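Local atomic coordinates of probable enoyl-CoA hydratase/isomerase (Pseudomonas aeruginosa, PDB entry 7BOR), a protein that binds coenzyme A in a crotonase-type fold and probably acts as a delta(3)-delta(2)-enoyl-CoA isomerase. Residues N64-F69 with S243-R248; G107-L112 with M127-L132. All blocks are in the same frame, centred on the assembly; numbering follows the deposited sequence.

Contact 1. Residues N64-F69 with S243-R248; sequences NDILDF and SAFMHR. With COA (coenzyme A), chain C.
I66 meets M246 and F245 with its two branches, joining the first turn of helix 66-71 to the last turn of helix 236-245 and the residue just after it, beside coenzyme A bound in the crotonase fold. The tight part of the contact is apolar and centres on I66, which is buried. Its CG2, placed anti to the backbone N, lies 3.7 Å from M246 SD, and the two side chains run alongside in opposite senses. The other branch ends in CD1, 3.9 Å from F245 CD1, and approaches the phenylalanine at about a right angle. The F245 ring also packs on the pantetheine amide, its CZ close to COA N8P and C9P. L67 marks the solvent side: M246, bent at chi2 (-61°) and chi3 (-81°), brings CE to 3.5 Å from L67 CG and also against CD2, a close pair although L67 is exposed. On the other side of F245, R248 reaches the diphosphate, with F245 CZ over the centre of one guanidinium face; NH2 is modelled 2.3 Å from COA O1A, too short for the details of this hydrogen bond to be relied on.

The adenine is gripped from the loop that leads into helix 66-71. I66 N donates to COA N1A at 3.0 Å and 168°, while COA N6A donates to N64 O at 2.9 Å, so backbone atoms read both the ring nitrogen and the amino group. D65 is the N-cap of this helix: its OD1 accepts from D68 N at 3.2 Å, and its OD2 forms a salt bridge with R20. The direct contact between the segments is thus apolar, without a hydrogen bond, whereas each segment also bonds coenzyme A; the ligand bridges them and probably helps to hold them together.

Contact 2. Residues G107-L112 with M127-L132; sequences GTTLLL and MPFVNL. With COA (coenzyme A), chain C.
T108 and T109 pack their methyl groups against M127 in the core of the crotonase fold, where helix 106-109 meets the loop that follows strand 124-126. The apolar contacts centre on one sulfur: M127 SD lies 3.8 Å from T108 CG2 and 3.8 Å from T109 CG2, so the thioether touches both threonines. The methionine crosses T108 at about a right angle and T109 more obliquely, and its bend at chi3 (-71°) brings CE as well within contact of T108 CG2.

Polar contacts of the threonines lead elsewhere. T108 OG1 is hydrogen-bonded to A103 O, and T109 OG1 to E137 OE1, while the methyls face the loop. The segments share no hydrogen bond.

Contacts with coenzyme A come from the loop alone and are made with the thiol-bearing end of the ligand. P128 CG is 3.7 Å from COA C2P, and L132 CD1 approaches COA O5P at 3.3 Å. The aromatic contacts belong to F129, whose ring is met at its edge, near its plane, by two groups: T109 CG2 lies 4.1 Å from F129 CE2, and COA S1P lies 3.8 Å from F129 CD1.

Coenzyme A connects the two contacts, whose centres are 15 Å apart and whose nearest atoms, about 4 Å apart, do not touch. Contact 1 serves the adenine, a phosphate and part of the pantetheine arm at the more open end of the pocket, about 19 Å from the centre of the chain; contact 2, fully buried, lies about 9 Å from that centre and meets the ligand around its thiol. They converge at the pantetheine end: I66 and L132 both approach O5P, and F69 and F129 both present a ring edge to the sulfur. The side chains of F129 and N64 are about 7 Å apart. In sequence, both segments of contact 2 fall between those of contact 1.

Contact 1. Residues N64-F69 with S243-R248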
loop_
_atom_site.group_PDB
_atom_site.type_symbol
_atom_site.label_atom_id
_atom_site.label_comp_id
_atom_site.label_asym_id
_atom_site.label_seq_id
_atom_site.Cartn_x
_atom_site.Cartn_y
_atom_site.Cartn_z
ATOM N N ASN A 64 8.300 3.124 -3.566
ATOM C CA ASN A 64 9.612 3.053 -2.936
ATOM C C ASN A 64 10.522 4.163 -3.432
ATOM O O ASN A 64 10.540 4.497 -4.614
ATOM C CB ASN A 64 10.263 1.695 -3.200
ATOM C CG ASN A 64 11.043 1.200 -2.027
ATOM O OD1 ASN A 64 10.562 0.367 -1.261
ATOM N ND2 ASN A 64 12.257 1.709 -1.863
ATOM N N ASP A 65 11.271 4.751 -2.510
ATOM C CA ASP A 65 12.337 5.652 -2.923
ATOM C C ASP A 65 13.339 4.896 -3.792
ATOM O O ASP A 65 13.915 3.900 -3.351
ATOM C CB ASP A 65 13.021 6.221 -1.693
ATOM C CG ASP A 65 13.893 7.393 -2.028
ATOM O OD1 ASP A 65 14.826 7.201 -2.828
ATOM O OD2 ASP A 65 13.637 8.506 -1.521
ATOM N N ILE A 66 13.541 5.358 -5.025
ATOM C CA ILE A 66 14.363 4.601 -5.972
ATOM C C ILE A 66 15.860 4.721 -5.644
ATOM O O ILE A 66 16.632 3.775 -5.854
ATOM C CB ILE A 66 14.050 5.071 -7.407
ATOM C CG1 ILE A 66 12.638 4.611 -7.784
ATOM C CG2 ILE A 66 15.084 4.558 -8.397
ATOM C CD1 ILE A 66 12.282 4.790 -9.216
ATOM N N LEU A 67 16.291 5.897 -5.181
ATOM C CA LEU A 67 17.647 6.056 -4.661
ATOM C C LEU A 67 17.952 5.021 -3.600
ATOM O O LEU A 67 19.029 4.415 -3.598
ATOM C CB LEU A 67 17.833 7.451 -4.065
ATOM C CG LEU A 67 18.134 8.574 -5.051
ATOM C CD1 LEU A 67 18.667 9.768 -4.284
ATOM C CD2 LEU A 67 19.138 8.123 -6.069
ATOM N N ASP A 68 17.022 4.827 -2.659
ATOM C CA ASP A 68 17.202 3.777 -1.674
ATOM C C ASP A 68 17.399 2.436 -2.359
ATOM O O ASP A 68 18.259 1.646 -1.953
ATOM C CB ASP A 68 16.011 3.731 -0.724
ATOM C CG ASP A 68 16.054 4.836 0.316
ATOM O OD1 ASP A 68 16.441 5.992 -0.030
ATOM O OD2 ASP A 68 15.662 4.541 1.468
ATOM N N PHE A 69 16.625 2.176 -3.417
ATOM C CA PHE A 69 16.735 0.908 -4.134
ATOM C C PHE A 69 18.106 0.752 -4.776
ATOM O O PHE A 69 18.663 -0.353 -4.806
ATOM C CB PHE A 69 15.652 0.806 -5.216
ATOM C CG PHE A 69 14.422 0.093 -4.773
ATOM C CD1 PHE A 69 14.358 -0.508 -3.515
ATOM C CD2 PHE A 69 13.324 0.008 -5.607
ATOM C CE1 PHE A 69 13.235 -1.190 -3.098
ATOM C CE2 PHE A 69 12.187 -0.648 -5.188
ATOM C CZ PHE A 69 12.145 -1.258 -3.936
ATOM N N SER A 243 18.184 3.609 -12.609
ATOM C CA SER A 243 18.963 4.831 -12.722
ATOM C C SER A 243 18.579 5.586 -13.971
ATOM O O SER A 243 18.884 6.774 -14.073
ATOM C CB SER A 243 20.467 4.529 -12.710
ATOM O OG SER A 243 20.802 3.576 -13.688
ATOM N N ALA A 244 17.901 4.917 -14.904
ATOM C CA ALA A 244 17.344 5.587 -16.074
ATOM C C ALA A 244 16.176 6.489 -15.690
ATOM O O ALA A 244 16.018 7.579 -16.264
ATOM C CB ALA A 244 16.887 4.555 -17.112
ATOM N N PHE A 245 15.346 6.053 -14.718
ATOM C CA PHE A 245 14.242 6.890 -14.236
ATOM C C PHE A 245 14.751 8.171 -13.565
ATOM O O PHE A 245 14.338 9.277 -13.929
ATOM C CB PHE A 245 13.326 6.115 -13.275
ATOM C CG PHE A 245 12.182 6.957 -12.776
ATOM C CD1 PHE A 245 12.344 7.807 -11.680
ATOM C CD2 PHE A 245 10.973 6.958 -13.443
ATOM C CE1 PHE A 245 11.314 8.639 -11.266
ATOM C CE2 PHE A 245 9.935 7.772 -13.024
ATOM C CZ PHE A 245 10.115 8.629 -11.950
ATOM N N MET A 246 15.606 8.057 -12.551
ATOM C CA MET A 246 16.496 9.180 -12.280
ATOM C C MET A 246 17.195 9.540 -13.596
ATOM O O MET A 246 17.337 8.700 -14.485
ATOM C CB MET A 246 17.497 8.805 -11.184
ATOM C CG MET A 246 17.006 7.705 -10.225
ATOM S SD MET A 246 15.505 8.106 -9.286
ATOM C CE MET A 246 16.215 9.088 -7.971
ATOM N N HIS A 247 17.576 10.795 -13.783
ATOM C CA HIS A 247 18.202 11.196 -15.053
ATOM C C HIS A 247 17.249 11.012 -16.246
ATOM O O HIS A 247 17.681 10.810 -17.384
ATOM C CB HIS A 247 19.504 10.416 -15.300
ATOM C CG HIS A 247 20.298 10.135 -14.053
ATOM N ND1 HIS A 247 20.275 10.961 -12.949
ATOM C CD2 HIS A 247 21.124 9.106 -13.733
ATOM C CE1 HIS A 247 21.053 10.457 -12.005
ATOM N NE2 HIS A 247 21.581 9.332 -12.457
ATOM N N ARG A 248 15.944 11.099 -16.009
ATOM C CA ARG A 248 14.936 10.914 -17.056
ATOM C C ARG A 248 15.121 11.918 -18.188
ATOM O O ARG A 248 15.267 13.122 -17.941
ATOM C CB ARG A 248 13.527 11.061 -16.458
ATOM C CG ARG A 248 12.672 9.782 -16.426
ATOM C CD ARG A 248 11.238 10.066 -15.919
ATOM N NE ARG A 248 11.244 10.792 -14.643
ATOM C CZ ARG A 248 10.178 11.363 -14.085
ATOM N NH1 ARG A 248 8.995 11.304 -14.679
ATOM N NH2 ARG A 248 10.300 11.994 -12.917
HETATM N N1A COA C . 11.931 7.745 -5.855
HETATM C C2A COA C . 12.830 8.766 -5.773
HETATM N N3A COA C . 12.512 10.030 -6.185
HETATM C C4A COA C . 11.268 10.222 -6.655
HETATM C C5A COA C . 10.361 9.227 -6.741
HETATM C C6A COA C . 10.709 7.956 -6.333
HETATM N N6A COA C . 9.853 6.761 -6.340
HETATM N N7A COA C . 9.203 9.721 -7.261
HETATM C C8A COA C . 9.376 11.037 -7.514
HETATM N N9A COA C . 10.629 11.282 -7.148
HETATM C C1B COA C . 11.126 12.669 -7.248
HETATM C C2B COA C . 11.671 13.081 -8.712
HETATM O O2B COA C . 12.988 12.429 -8.910
HETATM C C3B COA C . 11.689 14.378 -8.580
HETATM O O3B COA C . 12.854 14.808 -7.759
HETATM P P3B COA C . 13.468 16.309 -7.840
HETATM O O7A COA C . 12.370 17.351 -7.927
HETATM O O8A COA C . 14.348 16.357 -9.060
HETATM O O9A COA C . 14.238 16.537 -6.573
HETATM C C4B COA C . 10.447 14.775 -7.744
HETATM O O4B COA C . 10.201 13.526 -6.873
HETATM C C5B COA C . 9.291 15.065 -8.505
HETATM O O5B COA C . 8.960 13.871 -9.140
HETATM P P1A COA C . 8.504 13.918 -10.709
HETATM O O1A COA C . 8.631 12.561 -11.371
HETATM O O2A COA C . 9.265 14.932 -11.533
HETATM O O3A COA C . 6.934 14.416 -10.645
HETATM P P2A COA C . 5.923 13.879 -11.833
HETATM O O4A COA C . 4.600 14.618 -11.658
HETATM O O5A COA C . 6.650 14.150 -13.116
HETATM O O6A COA C . 5.732 12.229 -11.759
HETATM C CBP COA C . 5.180 10.101 -10.802
HETATM C CCP COA C . 4.940 11.651 -10.707
HETATM C CDP COA C . 4.745 9.425 -9.453
HETATM C CEP COA C . 4.362 9.497 -11.970
HETATM C CAP COA C . 6.711 9.988 -11.097
HETATM O OAP COA C . 7.377 10.700 -10.099
HETATM C C9P COA C . 7.227 8.550 -11.054
HETATM O O9P COA C . 7.012 7.767 -11.931
HETATM N N8P COA C . 8.036 8.207 -9.865
HETATM C C7P COA C . 8.592 6.866 -9.671
HETATM C C6P COA C . 7.464 5.793 -9.612
HETATM C C5P COA C . 8.194 4.432 -9.376
HETATM O O5P COA C . 8.787 3.875 -10.233
HETATM N N4P COA C . 8.115 3.856 -8.046
HETATM C C3P COA C . 8.815 2.628 -7.764
HETATM C C2P COA C . 8.038 1.444 -8.279
HETATM S S1P COA C . 9.058 0.030 -7.799
#

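Contact 2. Residues G107-L112 with M127-L132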
loop_
_atom_site.group_PDB
_atom_site.type_symbol
_atom_site.label_atom_id
_atom_site.label_comp_id
_atom_site.label_asym_id
_atom_site.label_seq_id
_atom_site.Cartn_x
_atom_site.Cartn_y
_atom_site.Cartn_z
ATOM N N GLY A 107 2.542 1.724 -3.699
ATOM C CA GLY A 107 1.399 2.639 -3.532
ATOM C C GLY A 107 0.080 1.984 -3.908
ATOM O O GLY A 107 -0.954 2.212 -3.265
ATOM N N THR A 108 0.110 1.124 -4.927
ATOM C CA THR A 108 -1.057 0.334 -5.290
ATOM C C THR A 108 -1.107 -0.966 -4.515
ATOM O O THR A 108 -2.159 -1.319 -3.977
ATOM C CB THR A 108 -1.054 0.065 -6.793
ATOM O OG1 THR A 108 -1.336 1.294 -7.465
ATOM C CG2 THR A 108 -2.088 -0.999 -7.186
ATOM N N THR A 109 0.021 -1.697 -4.410
ATOM C CA THR A 109 -0.116 -3.017 -3.827
ATOM C C THR A 109 -0.509 -2.956 -2.353
ATOM O O THR A 109 -1.094 -3.906 -1.846
ATOM C CB THR A 109 1.175 -3.873 -4.004
ATOM O OG1 THR A 109 2.266 -3.254 -3.340
ATOM C CG2 THR A 109 1.483 -4.054 -5.459
ATOM N N LEU A 110 -0.153 -1.898 -1.620
ATOM C CA LEU A 110 -0.510 -1.918 -0.208
ATOM C C LEU A 110 -2.014 -1.825 -0.034
ATOM O O LEU A 110 -2.574 -2.318 0.969
ATOM C CB LEU A 110 0.182 -0.802 0.536
ATOM C CG LEU A 110 -0.273 0.643 0.329
ATOM C CD1 LEU A 110 -1.443 0.966 1.314
ATOM C CD2 LEU A 110 0.915 1.597 0.481
ATOM N N LEU A 111 -2.686 -1.221 -1.021
ATOM C CA LEU A 111 -4.143 -1.143 -1.028
ATOM C C LEU A 111 -4.773 -2.523 -1.042
ATOM O O LEU A 111 -5.917 -2.686 -0.598
ATOM C CB LEU A 111 -4.583 -0.355 -2.268
ATOM C CG LEU A 111 -3.981 1.035 -2.518
ATOM C CD1 LEU A 111 -4.501 1.675 -3.775
ATOM C CD2 LEU A 111 -4.240 1.892 -1.287
ATOM N N LEU A 112 -4.055 -3.519 -1.562
ATOM C CA LEU A 112 -4.574 -4.885 -1.529
ATOM C C LEU A 112 -4.647 -5.463 -0.116
ATOM O O LEU A 112 -5.277 -6.502 0.060
ATOM C CB LEU A 112 -3.712 -5.796 -2.420
ATOM C CG LEU A 112 -3.594 -5.285 -3.840
ATOM C CD1 LEU A 112 -2.582 -6.114 -4.614
ATOM C CD2 LEU A 112 -4.977 -5.320 -4.595
ATOM N N MET A 127 1.601 -0.327 -11.349
ATOM C CA MET A 127 2.585 -1.267 -10.783
ATOM C C MET A 127 3.689 -1.379 -11.823
ATOM O O MET A 127 3.615 -2.208 -12.747
ATOM C CB MET A 127 1.928 -2.597 -10.446
ATOM C CG MET A 127 1.080 -2.440 -9.198
ATOM S SD MET A 127 -0.118 -3.750 -8.876
ATOM C CE MET A 127 -1.261 -3.351 -10.221
ATOM N N PRO A 128 4.665 -0.474 -11.790
ATOM C CA PRO A 128 5.591 -0.355 -12.915
ATOM C C PRO A 128 6.775 -1.321 -12.778
ATOM O O PRO A 128 7.831 -1.073 -13.377
ATOM C CB PRO A 128 6.019 1.120 -12.848
ATOM C CG PRO A 128 6.035 1.432 -11.419
ATOM C CD PRO A 128 4.881 0.585 -10.798
ATOM N N PHE A 129 6.591 -2.420 -12.011
ATOM C CA PHE A 129 7.736 -3.247 -11.629
ATOM C C PHE A 129 8.485 -3.717 -12.856
ATOM O O PHE A 129 9.690 -3.493 -12.990
ATOM C CB PHE A 129 7.256 -4.423 -10.810
ATOM C CG PHE A 129 6.521 -4.024 -9.573
ATOM C CD1 PHE A 129 7.080 -3.117 -8.663
ATOM C CD2 PHE A 129 5.239 -4.524 -9.327
ATOM C CE1 PHE A 129 6.387 -2.722 -7.528
ATOM C CE2 PHE A 129 4.544 -4.143 -8.164
ATOM C CZ PHE A 129 5.123 -3.213 -7.275
ATOM N N VAL A 130 7.747 -4.299 -13.807
ATOM C CA VAL A 130 8.306 -4.815 -15.047
ATOM C C VAL A 130 8.989 -3.720 -15.865
ATOM O O VAL A 130 10.036 -3.948 -16.495
ATOM C CB VAL A 130 7.170 -5.512 -15.821
ATOM C CG1 VAL A 130 6.104 -4.423 -16.382
ATOM C CG2 VAL A 130 7.719 -6.362 -16.884
ATOM N N ASN A 131 8.414 -2.517 -15.891
ATOM C CA ASN A 131 9.080 -1.425 -16.578
ATOM C C ASN A 131 10.465 -1.132 -15.996
ATOM O O ASN A 131 11.298 -0.544 -16.693
ATOM C CB ASN A 131 8.227 -0.167 -16.507
ATOM C CG ASN A 131 6.765 -0.447 -16.817
ATOM O OD1 ASN A 131 5.981 -0.949 -15.970
ATOM N ND2 ASN A 131 6.405 -0.189 -18.053
ATOM N N LEU A 132 10.714 -1.502 -14.742
ATOM C CA LEU A 132 11.956 -1.186 -14.044
ATOM C C LEU A 132 12.847 -2.411 -13.889
ATOM O O LEU A 132 13.733 -2.430 -13.026
ATOM C CB LEU A 132 11.637 -0.582 -12.681
ATOM C CG LEU A 132 10.925 0.766 -12.663
ATOM C CD1 LEU A 132 10.509 1.202 -11.250
ATOM C CD2 LEU A 132 11.789 1.841 -13.350
HETATM N N1A COA C . 11.931 7.745 -5.855
HETATM C C2A COA C . 12.830 8.766 -5.773
HETATM N N3A COA C . 12.512 10.030 -6.185
HETATM C C4A COA C . 11.268 10.222 -6.655
HETATM C C5A COA C . 10.361 9.227 -6.741
HETATM C C6A COA C . 10.709 7.956 -6.333
HETATM N N6A COA C . 9.853 6.761 -6.340
HETATM N N7A COA C . 9.203 9.721 -7.261
HETATM C C8A COA C . 9.376 11.037 -7.514
HETATM N N9A COA C . 10.629 11.282 -7.148
HETATM C C1B COA C . 11.126 12.669 -7.248
HETATM C C2B COA C . 11.671 13.081 -8.712
HETATM O O2B COA C . 12.988 12.429 -8.910
HETATM C C3B COA C . 11.689 14.378 -8.580
HETATM O O3B COA C . 12.854 14.808 -7.759
HETATM P P3B COA C . 13.468 16.309 -7.840
HETATM O O7A COA C . 12.370 17.351 -7.927
HETATM O O8A COA C . 14.348 16.357 -9.060
HETATM O O9A COA C . 14.238 16.537 -6.573
HETATM C C4B COA C . 10.447 14.775 -7.744
HETATM O O4B COA C . 10.201 13.526 -6.873
HETATM C C5B COA C . 9.291 15.065 -8.505
HETATM O O5B COA C . 8.960 13.871 -9.140
HETATM P P1A COA C . 8.504 13.918 -10.709
HETATM O O1A COA C . 8.631 12.561 -11.371
HETATM O O2A COA C . 9.265 14.932 -11.533
HETATM O O3A COA C . 6.934 14.416 -10.645
HETATM P P2A COA C . 5.923 13.879 -11.833
HETATM O O4A COA C . 4.600 14.618 -11.658
HETATM O O5A COA C . 6.650 14.150 -13.116
HETATM O O6A COA C . 5.732 12.229 -11.759
HETATM C CBP COA C . 5.180 10.101 -10.802
HETATM C CCP COA C . 4.940 11.651 -10.707
HETATM C CDP COA C . 4.745 9.425 -9.453
HETATM C CEP COA C . 4.362 9.497 -11.970
HETATM C CAP COA C . 6.711 9.988 -11.097
HETATM O OAP COA C . 7.377 10.700 -10.099
HETATM C C9P COA C . 7.227 8.550 -11.054
HETATM O O9P COA C . 7.012 7.767 -11.931
HETATM N N8P COA C . 8.036 8.207 -9.865
HETATM C C7P COA C . 8.592 6.866 -9.671
HETATM C C6P COA C . 7.464 5.793 -9.612
HETATM C C5P COA C . 8.194 4.432 -9.376
HETATM O O5P COA C . 8.787 3.875 -10.233
HETATM N N4P COA C . 8.115 3.856 -8.046
HETATM C C3P COA C . 8.815 2.628 -7.764
HETATM C C2P COA C . 8.038 1.444 -8.279
HETATM S S1P COA C . 9.058 0.030 -7.799
#